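Long-range contacts in endoglucanase family 5 (Clostridium acetobutylicum ATCC 824, PDB 6PZ7), which probably hydrolyses internal beta-1,4-glycosidic bonds of cellulose and related plant polysaccharides as a broad-specificity GH5_4 endoglucanase: residues W20-T25 with I316-N320; E50-N54 with V330-V334; K244-D248 with L284-Y288; G271-N276 with A308-Y314. One frame throughout, in Å; residues are numbered along the deposited sequence.

Overall arrangement
All four contacts belong to an eight-stranded TIM barrel. Interactions 1 and 2 are largely buried; interactions 3 and 4 reach the surface. Interactions 1 and 2 touch each other through Ile316, Ile333 and Val330 and through Trp20 and Phe53. Interactions 2 and 3 meet where Thr332 and Ile333 of helix 327-334 lie on Ala285 of helix 278-294. Interaction 4 follows strands 265-270 and 298-303 and adjoins interaction 1 in sequence. The chemistry changes with place. The helix contacts, interactions 2 and 3, have no direct hydrogen bond across them. Interaction 1 buries an arginine with its acceptors. Interaction 4 joins two loops mainly by backbone hydrogen bonds.

Interaction 1. Residues W20-T25 with I316-N320; sequences WNLGNT and ILDRN
Arg319 makes both hydrogen bonds between 316-320 and 20-25. Its chain is extended from CG to NE and carries the guanidinium to the turn after strand 19-22. Arg319 NH1 donates to Thr25 OG1 at 2.8 Å, nearly straight at 169°. Arg319 NH2 donates to Gly23 O at 3.1 Å, in the carbonyl plane and on a lone pair. Both acceptors lie close to the guanidinium plane. Thr25 OG1 also donates to Gly23 O, at 2.8 Å, from above the carbonyl plane.

Apolar contacts lie beside these bonds. Leu22 CD1 sits over one guanidinium face, 3.7 Å from Arg319 NH1. The Trp20 ring turns an edge to Arg319, with Trp20 CH2 4.0 Å from Arg319 NE. This CH2 comes over a guanidinium face, and the two planes are 65° apart. Ile316 CG1 meets another part of the ring edge at NE1. Leu317 CD2 reaches Trp20 CZ2 at 4.2 Å. The indole NE1 itself bonds to Asp303, which also accepts from the backbone N atoms of Ile316 and Leu317.

The contact joins the first barrel strand to the segment after the last. The two in-plane bonds fix the rotation of the buried guanidinium. They probably help offset the cost of burying its charge.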
loop_
_atom_site.group_PDB
_atom_site.type_symbol
_atom_site.label_atom_id
_atom_site.label_comp_id
_atom_site.label_asym_id
_atom_site.label_seq_id
_atom_site.Cartn_x
_atom_site.Cartn_y
_atom_site.Cartn_z
ATOM N N TRP A 20 -7.733 2.352 4.843
ATOM C CA TRP A 20 -7.608 3.720 4.357
ATOM C C TRP A 20 -6.136 4.102 4.383
ATOM O O TRP A 20 -5.452 3.855 5.377
ATOM C CB TRP A 20 -8.482 4.636 5.215
ATOM C CG TRP A 20 -8.506 6.093 4.861
ATOM C CD1 TRP A 20 -9.422 6.709 4.047
ATOM C CD2 TRP A 20 -7.666 7.127 5.397
ATOM N NE1 TRP A 20 -9.194 8.071 4.050
ATOM C CE2 TRP A 20 -8.111 8.350 4.847
ATOM C CE3 TRP A 20 -6.583 7.140 6.266
ATOM C CZ2 TRP A 20 -7.525 9.574 5.150
ATOM C CZ3 TRP A 20 -5.999 8.344 6.580
ATOM C CH2 TRP A 20 -6.466 9.554 6.021
ATOM N N ASN A 21 -5.649 4.695 3.296
ATOM C CA ASN A 21 -4.286 5.201 3.199
ATOM C C ASN A 21 -4.181 6.646 3.674
ATOM O O ASN A 21 -4.917 7.529 3.177
ATOM C CB ASN A 21 -3.784 5.218 1.751
ATOM C CG ASN A 21 -3.269 3.890 1.231
ATOM O OD1 ASN A 21 -2.109 3.567 1.449
ATOM N ND2 ASN A 21 -4.118 3.168 0.523
ATOM N N LEU A 22 -3.178 6.903 4.510
ATOM C CA LEU A 22 -2.758 8.266 4.877
ATOM C C LEU A 22 -1.839 8.806 3.779
ATOM O O LEU A 22 -0.632 8.929 3.929
ATOM C CB LEU A 22 -2.079 8.241 6.230
ATOM C CG LEU A 22 -1.704 9.587 6.834
ATOM C CD1 LEU A 22 -2.964 10.360 7.272
ATOM C CD2 LEU A 22 -0.756 9.357 8.006
ATOM N N GLY A 23 -2.420 9.060 2.603
ATOM C CA GLY A 23 -1.619 9.375 1.423
ATOM C C GLY A 23 -1.151 10.813 1.337
ATOM O O GLY A 23 -1.750 11.729 1.927
ATOM N N ASN A 24 -0.074 11.018 0.594
ATOM C CA ASN A 24 0.510 12.349 0.414
ATOM C C ASN A 24 0.825 13.022 1.740
ATOM O O ASN A 24 0.666 14.233 1.898
ATOM C CB ASN A 24 -0.349 13.243 -0.492
ATOM C CG ASN A 24 -0.200 12.922 -1.965
ATOM O OD1 ASN A 24 0.259 11.857 -2.360
ATOM N ND2 ASN A 24 -0.656 13.873 -2.802
ATOM N N THR A 25 1.349 12.226 2.676
ATOM C CA THR A 25 1.605 12.647 4.045
ATOM C C THR A 25 3.050 12.303 4.401
ATOM O O THR A 25 3.958 13.035 4.013
ATOM C CB THR A 25 0.533 12.083 4.973
ATOM O OG1 THR A 25 -0.766 12.433 4.424
ATOM C CG2 THR A 25 0.578 12.627 6.361
ATOM N N ILE A 316 -11.272 11.493 0.318
ATOM C CA ILE A 316 -12.657 11.346 0.739
ATOM C C ILE A 316 -12.913 11.912 2.131
ATOM O O ILE A 316 -14.080 12.191 2.457
ATOM C CB ILE A 316 -13.169 9.881 0.591
ATOM C CG1 ILE A 316 -12.345 8.919 1.425
ATOM C CG2 ILE A 316 -13.135 9.484 -0.898
ATOM C CD1 ILE A 316 -12.825 7.447 1.383
ATOM N N LEU A 317 -11.871 12.096 2.947
ATOM C CA LEU A 317 -11.942 12.785 4.232
ATOM C C LEU A 317 -11.375 14.194 4.065
ATOM O O LEU A 317 -10.280 14.351 3.489
ATOM C CB LEU A 317 -11.115 12.031 5.272
ATOM C CG LEU A 317 -11.026 12.661 6.664
ATOM C CD1 LEU A 317 -12.370 12.728 7.332
ATOM C CD2 LEU A 317 -10.049 11.903 7.531
ATOM N N ASP A 318 -12.074 15.210 4.552
ATOM C CA ASP A 318 -11.491 16.538 4.698
ATOM C C ASP A 318 -10.835 16.531 6.072
ATOM O O ASP A 318 -11.518 16.558 7.108
ATOM C CB ASP A 318 -12.557 17.630 4.572
ATOM C CG ASP A 318 -11.987 19.032 4.748
ATOM O OD1 ASP A 318 -10.944 19.229 5.407
ATOM O OD2 ASP A 318 -12.664 20.004 4.292
ATOM N N ARG A 319 -9.496 16.461 6.080
ATOM C CA ARG A 319 -8.767 16.316 7.331
ATOM C C ARG A 319 -8.791 17.594 8.149
ATOM O O ARG A 319 -8.643 17.538 9.377
ATOM C CB ARG A 319 -7.325 15.965 7.045
ATOM C CG ARG A 319 -7.167 14.657 6.308
ATOM C CD ARG A 319 -5.725 14.332 6.044
ATOM N NE ARG A 319 -5.580 13.313 5.019
ATOM C CZ ARG A 319 -4.413 12.902 4.551
ATOM N NH1 ARG A 319 -3.288 13.340 5.095
ATOM N NH2 ARG A 319 -4.382 12.062 3.531
ATOM N N ASN A 320 -8.956 18.746 7.502
ATOM C CA ASN A 320 -8.873 20.027 8.194
ATOM C C ASN A 320 -10.116 20.323 9.002
ATOM O O ASN A 320 -10.024 21.036 10.016
ATOM C CB ASN A 320 -8.664 21.135 7.164
ATOM C CG ASN A 320 -7.326 21.062 6.526
ATOM O OD1 ASN A 320 -6.318 21.015 7.217
ATOM N ND2 ASN A 320 -7.296 21.034 5.207
#

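Interaction 2. Residues E50-N54 with V330-V334; sequences EAGFN and VRTIV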
loop_
_atom_site.group_PDB
_atom_site.type_symbol
_atom_site.label_atom_id
_atom_site.label_comp_id
_atom_site.label_asym_id
_atom_site.label_seq_id
_atom_site.Cartn_x
_atom_site.Cartn_y
_atom_site.Cartn_z
ATOM N N GLU A 50 -13.867 5.380 13.538
ATOM C CA GLU A 50 -15.297 5.558 13.766
ATOM C C GLU A 50 -16.116 5.234 12.522
ATOM O O GLU A 50 -17.280 4.825 12.643
ATOM C CB GLU A 50 -15.564 7.002 14.207
ATOM C CG GLU A 50 -15.078 7.289 15.647
ATOM C CD GLU A 50 -14.919 8.785 15.997
ATOM O OE1 GLU A 50 -15.232 9.697 15.195
ATOM O OE2 GLU A 50 -14.429 9.054 17.134
ATOM N N ALA A 51 -15.553 5.389 11.329
ATOM C CA ALA A 51 -16.278 5.063 10.102
ATOM C C ALA A 51 -16.365 3.559 9.876
ATOM O O ALA A 51 -17.236 3.106 9.118
ATOM C CB ALA A 51 -15.615 5.729 8.894
ATOM N N GLY A 52 -15.501 2.764 10.482
ATOM C CA GLY A 52 -15.547 1.314 10.353
ATOM C C GLY A 52 -14.371 0.694 9.613
ATOM O O GLY A 52 -14.399 -0.515 9.363
ATOM N N PHE A 53 -13.369 1.462 9.231
ATOM C CA PHE A 53 -12.151 0.868 8.725
ATOM C C PHE A 53 -11.466 0.109 9.845
ATOM O O PHE A 53 -11.593 0.483 11.015
ATOM C CB PHE A 53 -11.217 1.964 8.216
ATOM C CG PHE A 53 -11.700 2.655 6.973
ATOM C CD1 PHE A 53 -12.401 3.854 7.067
ATOM C CD2 PHE A 53 -11.452 2.124 5.724
ATOM C CE1 PHE A 53 -12.806 4.518 5.948
ATOM C CE2 PHE A 53 -11.876 2.768 4.562
ATOM C CZ PHE A 53 -12.557 3.973 4.683
ATOM N N ASN A 54 -10.716 -0.952 9.494
ATOM C CA ASN A 54 -9.901 -1.647 10.485
ATOM C C ASN A 54 -8.414 -1.654 10.172
ATOM O O ASN A 54 -7.650 -2.285 10.923
ATOM C CB ASN A 54 -10.381 -3.081 10.783
ATOM C CG ASN A 54 -9.937 -3.572 12.146
ATOM O OD1 ASN A 54 -9.989 -2.821 13.114
ATOM N ND2 ASN A 54 -9.527 -4.829 12.232
ATOM N N VAL A 330 -18.031 6.704 1.223
ATOM C CA VAL A 330 -17.355 6.117 2.372
ATOM C C VAL A 330 -18.154 4.930 2.891
ATOM O O VAL A 330 -17.592 3.878 3.224
ATOM C CB VAL A 330 -17.090 7.170 3.467
ATOM C CG1 VAL A 330 -16.233 6.533 4.602
ATOM C CG2 VAL A 330 -16.375 8.389 2.929
ATOM N N ARG A 331 -19.477 5.093 2.983
ATOM C CA ARG A 331 -20.302 4.013 3.517
ATOM C C ARG A 331 -20.204 2.753 2.652
ATOM O O ARG A 331 -20.167 1.634 3.193
ATOM C CB ARG A 331 -21.746 4.484 3.686
ATOM C CG ARG A 331 -22.637 3.529 4.469
ATOM C CD ARG A 331 -22.227 3.440 5.929
ATOM N NE ARG A 331 -23.106 2.520 6.629
ATOM C CZ ARG A 331 -23.061 2.290 7.934
ATOM N NH1 ARG A 331 -22.175 2.911 8.689
ATOM N NH2 ARG A 331 -23.918 1.439 8.467
ATOM N N THR A 332 -20.170 2.880 1.321
ATOM C CA THR A 332 -19.990 1.703 0.462
ATOM C C THR A 332 -18.633 1.039 0.652
ATOM O O THR A 332 -18.486 -0.178 0.410
ATOM C CB THR A 332 -20.222 1.984 -1.032
ATOM O OG1 THR A 332 -19.283 2.917 -1.581
ATOM C CG2 THR A 332 -21.620 2.560 -1.234
ATOM N N ILE A 333 -17.595 1.813 0.994
ATOM C CA ILE A 333 -16.283 1.229 1.228
ATOM C C ILE A 333 -16.289 0.353 2.475
ATOM O O ILE A 333 -15.698 -0.734 2.469
ATOM C CB ILE A 333 -15.194 2.306 1.266
ATOM C CG1 ILE A 333 -15.042 3.012 -0.099
ATOM C CG2 ILE A 333 -13.851 1.719 1.718
ATOM C CD1 ILE A 333 -14.383 4.335 -0.029
ATOM N N VAL A 334 -16.897 0.830 3.571
ATOM C CA VAL A 334 -16.793 0.179 4.879
ATOM C C VAL A 334 -17.918 -0.810 5.174
ATOM O O VAL A 334 -17.896 -1.465 6.232
ATOM C CB VAL A 334 -16.754 1.228 6.018
ATOM C CG1 VAL A 334 -15.546 2.128 5.882
ATOM C CG2 VAL A 334 -18.062 2.031 6.094
HETATM O O HOH W 1 -19.736 4.698 8.623
#
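This is a buried apolar contact between the end of helix 42-51, with the turn after it, and the C-terminal helix 327-334. Phe53 and Val334 form its centre. Val334 CG1 stands over the middle of the Phe53 ring, 3.6 Å from the centroid and 11° off the ring normal. This is a CH-pi contact, made by one methyl branch against one face. Val334 CG1 lies anti to its own carbonyl carbon (chi1 -62°), which directs this methyl at the ring. The other branch, Val334 CG2, packs against Ala51 O at 3.3 Å.

Two more side chains meet the ring away from its centre. Ile333 CG2 lies 3.6 Å from Phe53 CE2. In one of its two conformers, Val330 CG1 approaches Phe53 CE1 at 4.2 Å and also touches Ala51 CB at 4.4 Å. The ring is thus met by residues from successive turns of one helix.

Helix 42-51 ends in a Schellman motif, and Gly52 has the positive phi (113°) of that motif. Here the backbones come closest, with Gly52 CA 5.7 Å from Val334 CA. In this TIM barrel the turn leads from the first outer helix of the barrel into strand 55-58. Helix 327-334 packs against the turn that precedes that strand. Phe53 also meets the ring of Trp20 from the first strand, and Trp324 adds to the apolar packing.

At the edge of the contact a water links the two segments. It donates to Ala51 O and accepts from Arg331 NH1, both at 3.0 Å, and lies in the guanidinium plane.

Interaction 3. Residues K244-D248 with L284-Y288; sequences KDALD and LAKFY
Phe287 and Leu247 point across the interface between helices 241-259 and 278-294 and slide past each other in opposite directions. Leu247 CD2 lies in the plane of the Phe287 ring, at its edge, 3.8 Å from Phe287 CD2. The phenyl ring is turned to take Lys244 over one face. In one of its two conformers, Lys244 CG stands 4.0 Å from the Phe287 ring centroid, 13° off the normal, a CH-pi contact. The lysine chain is extended beyond CG and crosses the ring obliquely, with Lys244 CE 4.0 Å from Phe287 CD1. Lys244 O lies obliquely to the ring, 3.6 Å from Phe287 CE2. Asp248 N meets the ring edge.

Leu247 has CG anti to the backbone N (chi1 -180°), and its two methyls divide the inner contacts. Leu247 CD2 meets Leu284 CD1 at 3.6 Å and Tyr288 CB at 3.8 Å. Leu247 CD1 lies 4.0 Å from Tyr288 CD1. Leu247 crosses both Leu284 and Tyr288 at about a right angle.

These are neighbouring outer helices of the TIM barrel, which flank strand 265-270 in sequence. Their local axes are 10.9 Å apart and cross at -45°. Tyr288 OH bonds to Met222 O, and Asp248 forms a salt bridge with Lys295.

The contact rests on van der Waals and CH-pi packing, without hydrogen bonds. At its partly exposed border, the lysine lends its methylene chain to the aromatic face, while Leu247 fills the buried side.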
loop_
_atom_site.group_PDB
_atom_site.type_symbol
_atom_site.label_atom_id
_atom_site.label_comp_id
_atom_site.label_asym_id
_atom_site.label_seq_id
_atom_site.Cartn_x
_atom_site.Cartn_y
_atom_site.Cartn_z
ATOM N N LYS A 244 -19.170 -4.625 -14.319
ATOM C CA LYS A 244 -19.035 -5.675 -13.315
ATOM C C LYS A 244 -18.237 -6.854 -13.849
ATOM O O LYS A 244 -17.358 -7.378 -13.160
ATOM C CB LYS A 244 -20.417 -6.137 -12.842
ATOM C CG LYS A 244 -21.174 -5.084 -12.035
ATOM C CD LYS A 244 -22.596 -5.512 -11.710
ATOM C CE LYS A 244 -23.127 -4.760 -10.496
ATOM N NZ LYS A 244 -24.355 -5.391 -9.923
ATOM N N ASP A 245 -18.508 -7.262 -15.082
ATOM C CA ASP A 245 -17.778 -8.387 -15.657
ATOM C C ASP A 245 -16.281 -8.106 -15.746
ATOM O O ASP A 245 -15.466 -8.983 -15.456
ATOM C CB ASP A 245 -18.300 -8.653 -17.063
ATOM C CG ASP A 245 -19.590 -9.406 -17.107
ATOM O OD1 ASP A 245 -20.151 -9.823 -16.064
ATOM O OD2 ASP A 245 -20.099 -9.533 -18.254
ATOM N N ALA A 246 -15.904 -6.904 -16.158
ATOM C CA ALA A 246 -14.476 -6.614 -16.318
ATOM C C ALA A 246 -13.776 -6.614 -14.966
ATOM O O ALA A 246 -12.667 -7.161 -14.804
ATOM C CB ALA A 246 -14.295 -5.261 -17.005
ATOM N N LEU A 247 -14.384 -5.983 -13.957
ATOM C CA LEU A 247 -13.749 -5.924 -12.652
ATOM C C LEU A 247 -13.706 -7.291 -11.996
ATOM O O LEU A 247 -12.692 -7.671 -11.399
ATOM C CB LEU A 247 -14.473 -4.892 -11.780
ATOM C CG LEU A 247 -13.903 -4.714 -10.373
ATOM C CD1 LEU A 247 -12.445 -4.444 -10.337
ATOM C CD2 LEU A 247 -14.669 -3.621 -9.659
ATOM N N ASP A 248 -14.779 -8.052 -12.091
ATOM C CA ASP A 248 -14.763 -9.416 -11.575
ATOM C C ASP A 248 -13.684 -10.250 -12.249
ATOM O O ASP A 248 -13.010 -11.066 -11.590
ATOM C CB ASP A 248 -16.128 -10.088 -11.753
ATOM C CG ASP A 248 -16.158 -11.445 -11.152
ATOM O OD1 ASP A 248 -16.051 -11.531 -9.918
ATOM O OD2 ASP A 248 -16.311 -12.437 -11.928
ATOM N N LEU A 284 -19.039 1.569 -7.923
ATOM C CA LEU A 284 -17.781 0.871 -8.161
ATOM C C LEU A 284 -17.226 0.332 -6.859
ATOM O O LEU A 284 -16.841 -0.838 -6.762
ATOM C CB LEU A 284 -16.766 1.793 -8.851
ATOM C CG LEU A 284 -15.322 1.276 -8.877
ATOM C CD1 LEU A 284 -15.205 -0.054 -9.618
ATOM C CD2 LEU A 284 -14.434 2.328 -9.543
ATOM N N ALA A 285 -17.136 1.189 -5.833
ATOM C CA ALA A 285 -16.531 0.761 -4.568
ATOM C C ALA A 285 -17.327 -0.372 -3.951
ATOM O O ALA A 285 -16.752 -1.321 -3.414
ATOM C CB ALA A 285 -16.435 1.935 -3.597
ATOM N N LYS A 286 -18.654 -0.283 -4.001
ATOM C CA LYS A 286 -19.466 -1.338 -3.406
ATOM C C LYS A 286 -19.148 -2.686 -4.039
ATOM O O LYS A 286 -18.941 -3.689 -3.342
ATOM C CB LYS A 286 -20.944 -1.005 -3.567
ATOM C CG LYS A 286 -21.848 -2.023 -2.907
ATOM C CD LYS A 286 -23.324 -1.598 -3.016
ATOM C CE LYS A 286 -24.244 -2.643 -2.389
ATOM N NZ LYS A 286 -25.604 -2.095 -2.110
ATOM N N PHE A 287 -19.134 -2.740 -5.377
ATOM C CA PHE A 287 -18.871 -3.991 -6.078
ATOM C C PHE A 287 -17.437 -4.436 -5.864
ATOM O O PHE A 287 -17.187 -5.622 -5.610
ATOM C CB PHE A 287 -19.172 -3.852 -7.566
ATOM C CG PHE A 287 -19.046 -5.139 -8.312
ATOM C CD1 PHE A 287 -20.077 -6.065 -8.309
ATOM C CD2 PHE A 287 -17.882 -5.462 -8.977
ATOM C CE1 PHE A 287 -19.939 -7.268 -8.970
ATOM C CE2 PHE A 287 -17.761 -6.678 -9.645
ATOM C CZ PHE A 287 -18.775 -7.571 -9.630
ATOM N N TYR A 288 -16.481 -3.509 -5.921
ATOM C CA TYR A 288 -15.073 -3.857 -5.773
ATOM C C TYR A 288 -14.830 -4.489 -4.417
ATOM O O TYR A 288 -14.258 -5.577 -4.324
ATOM C CB TYR A 288 -14.248 -2.582 -5.986
ATOM C CG TYR A 288 -12.766 -2.711 -6.229
ATOM C CD1 TYR A 288 -12.170 -1.981 -7.242
ATOM C CD2 TYR A 288 -11.954 -3.504 -5.437
ATOM C CE1 TYR A 288 -10.770 -2.029 -7.471
ATOM C CE2 TYR A 288 -10.560 -3.583 -5.657
ATOM C CZ TYR A 288 -9.993 -2.856 -6.670
ATOM O OH TYR A 288 -8.615 -2.958 -6.823
#

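Interaction 4. Residues G271-N276 with A308-Y314; sequences GSINKN and AVGDDNY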
loop_
_atom_site.group_PDB
_atom_site.type_symbol
_atom_site.label_atom_id
_atom_site.label_comp_id
_atom_site.label_asym_id
_atom_site.label_seq_id
_atom_site.Cartn_x
_atom_site.Cartn_y
_atom_site.Cartn_z
ATOM N N GLY A 271 -9.028 3.066 -5.751
ATOM C CA GLY A 271 -9.795 4.287 -5.577
ATOM C C GLY A 271 -10.211 4.854 -6.909
ATOM O O GLY A 271 -9.928 4.289 -7.969
ATOM N N SER A 272 -10.892 5.996 -6.834
ATOM C CA SER A 272 -11.302 6.756 -8.020
ATOM C C SER A 272 -11.201 8.232 -7.719
ATOM O O SER A 272 -11.343 8.651 -6.561
ATOM C CB SER A 272 -12.741 6.386 -8.422
ATOM O OG SER A 272 -13.664 6.713 -7.365
ATOM N N ILE A 273 -10.990 9.032 -8.775
ATOM C CA ILE A 273 -10.943 10.477 -8.629
ATOM C C ILE A 273 -12.350 11.074 -8.681
ATOM O O ILE A 273 -13.307 10.493 -9.207
ATOM C CB ILE A 273 -10.008 11.125 -9.678
ATOM C CG1 ILE A 273 -10.499 10.902 -11.112
ATOM C CG2 ILE A 273 -8.591 10.590 -9.453
ATOM C CD1 ILE A 273 -9.726 11.701 -12.170
ATOM N N ASN A 274 -12.465 12.271 -8.130
ATOM C CA ASN A 274 -13.708 13.028 -8.140
ATOM C C ASN A 274 -13.996 13.626 -9.515
ATOM O O ASN A 274 -13.359 14.596 -9.924
ATOM C CB ASN A 274 -13.618 14.115 -7.072
ATOM C CG ASN A 274 -14.870 14.969 -7.015
ATOM O OD1 ASN A 274 -15.932 14.606 -7.560
ATOM N ND2 ASN A 274 -14.775 16.107 -6.342
ATOM N N LYS A 275 -15.003 13.100 -10.191
ATOM C CA LYS A 275 -15.536 13.653 -11.429
ATOM C C LYS A 275 -16.978 14.105 -11.218
ATOM O O LYS A 275 -17.839 13.943 -12.092
ATOM C CB LYS A 275 -15.454 12.651 -12.572
ATOM C CG LYS A 275 -14.043 12.188 -12.945
ATOM C CD LYS A 275 -14.085 11.048 -13.975
ATOM C CE LYS A 275 -12.683 10.705 -14.457
ATOM N NZ LYS A 275 -12.653 9.391 -15.179
ATOM N N ASN A 276 -17.289 14.655 -10.051
ATOM C CA ASN A 276 -18.651 15.066 -9.709
ATOM C C ASN A 276 -19.635 13.923 -9.915
ATOM O O ASN A 276 -20.721 14.093 -10.499
ATOM C CB ASN A 276 -19.103 16.292 -10.524
ATOM C CG ASN A 276 -18.600 17.585 -9.980
ATOM O OD1 ASN A 276 -18.607 17.804 -8.776
ATOM N ND2 ASN A 276 -18.159 18.468 -10.871
ATOM N N ALA A 308 -11.109 18.091 -4.582
ATOM C CA ALA A 308 -11.659 18.920 -5.649
ATOM C C ALA A 308 -11.943 18.064 -6.874
ATOM O O ALA A 308 -11.741 16.859 -6.866
ATOM C CB ALA A 308 -10.658 20.019 -5.983
ATOM N N VAL A 309 -12.431 18.664 -7.939
ATOM C CA VAL A 309 -12.818 17.913 -9.121
ATOM C C VAL A 309 -11.629 17.718 -10.054
ATOM O O VAL A 309 -10.937 18.689 -10.399
ATOM C CB VAL A 309 -13.981 18.620 -9.847
ATOM C CG1 VAL A 309 -14.297 17.905 -11.139
ATOM C CG2 VAL A 309 -15.203 18.656 -8.962
ATOM N N GLY A 310 -11.408 16.489 -10.487
ATOM C CA GLY A 310 -10.507 16.206 -11.590
ATOM C C GLY A 310 -9.250 15.472 -11.165
ATOM O O GLY A 310 -9.212 14.748 -10.173
ATOM N N ASP A 311 -8.220 15.616 -11.993
ATOM C CA ASP A 311 -7.004 14.827 -11.906
ATOM C C ASP A 311 -6.487 14.717 -10.480
ATOM O O ASP A 311 -6.291 15.723 -9.791
ATOM C CB ASP A 311 -5.940 15.472 -12.796
ATOM C CG ASP A 311 -4.667 14.662 -12.879
ATOM O OD1 ASP A 311 -4.739 13.451 -13.100
ATOM O OD2 ASP A 311 -3.577 15.251 -12.716
ATOM N N ASP A 312 -6.248 13.485 -10.064
ATOM C CA ASP A 312 -5.530 13.155 -8.832
ATOM C C ASP A 312 -6.301 13.490 -7.564
ATOM O O ASP A 312 -5.697 13.534 -6.478
ATOM C CB ASP A 312 -4.123 13.801 -8.812
ATOM C CG ASP A 312 -3.178 13.140 -7.842
ATOM O OD1 ASP A 312 -3.169 11.910 -7.793
ATOM O OD2 ASP A 312 -2.467 13.864 -7.138
ATOM N N ASN A 313 -7.607 13.719 -7.624
ATOM C CA ASN A 313 -8.367 14.065 -6.415
ATOM C C ASN A 313 -9.042 12.807 -5.874
ATOM O O ASN A 313 -10.202 12.523 -6.156
ATOM C CB ASN A 313 -9.400 15.144 -6.719
ATOM C CG ASN A 313 -8.786 16.528 -6.847
ATOM O OD1 ASN A 313 -8.551 17.199 -5.844
ATOM N ND2 ASN A 313 -8.591 16.988 -8.087
ATOM N N TYR A 314 -8.286 12.035 -5.077
ATOM C CA TYR A 314 -8.724 10.784 -4.473
ATOM C C TYR A 314 -9.224 10.936 -3.039
ATOM O O TYR A 314 -9.714 9.941 -2.448
ATOM C CB TYR A 314 -7.548 9.764 -4.469
ATOM C CG TYR A 314 -7.146 9.263 -5.826
ATOM C CD1 TYR A 314 -7.842 8.235 -6.419
ATOM C CD2 TYR A 314 -6.040 9.779 -6.487
ATOM C CE1 TYR A 314 -7.480 7.751 -7.656
ATOM C CE2 TYR A 314 -5.642 9.273 -7.721
ATOM C CZ TYR A 314 -6.393 8.275 -8.289
ATOM O OH TYR A 314 -6.063 7.732 -9.537
#
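The backbones of 271-276 and 308-314 join through two hydrogen bonds, both on Asn274. Asn274 N donates to Asn313 O at 3.0 Å. Asn274 O accepts from Gly310 N at 2.8 Å. Neither segment is a regular strand. Ile273 CA and Val309 CA add CA-H...O contacts to Asn313 O and Asn274 O.

Gly310 to Asn313 form a type II beta turn. Gly310 O accepts from both Asn313 N and Asn313 ND2. The two donors approach from one face of the carbonyl plane, and the hydrogen bond from ND2 helps hold the Asn313 side chain against the turn. In the TIM barrel, these loops follow the seventh and eighth strands. They lie at the C-terminal ends of the barrel strands, where GH5 enzymes place their active-site cleft.

Ile273 CG2 stands over one face of the Tyr314 ring, offset toward the rim, 3.5 Å from the centroid and 16° off the normal, in a CH-pi contact. Ile273 CD1 reaches the turn at Gly310 O, 3.7 Å away. The Asn274 side chain extends with CG anti to the backbone N (chi1 179°). Asn274 ND2 makes a weak bond to Ala308 O at 3.2 Å and another bond to Ser307 O. Asn274 OD1 accepts from Asn276 N at 2.8 Å, an Asx turn. At the exposed rim, Val309 CG2 packs against the Asn276 amide, 3.5 Å from Asn276 OD1.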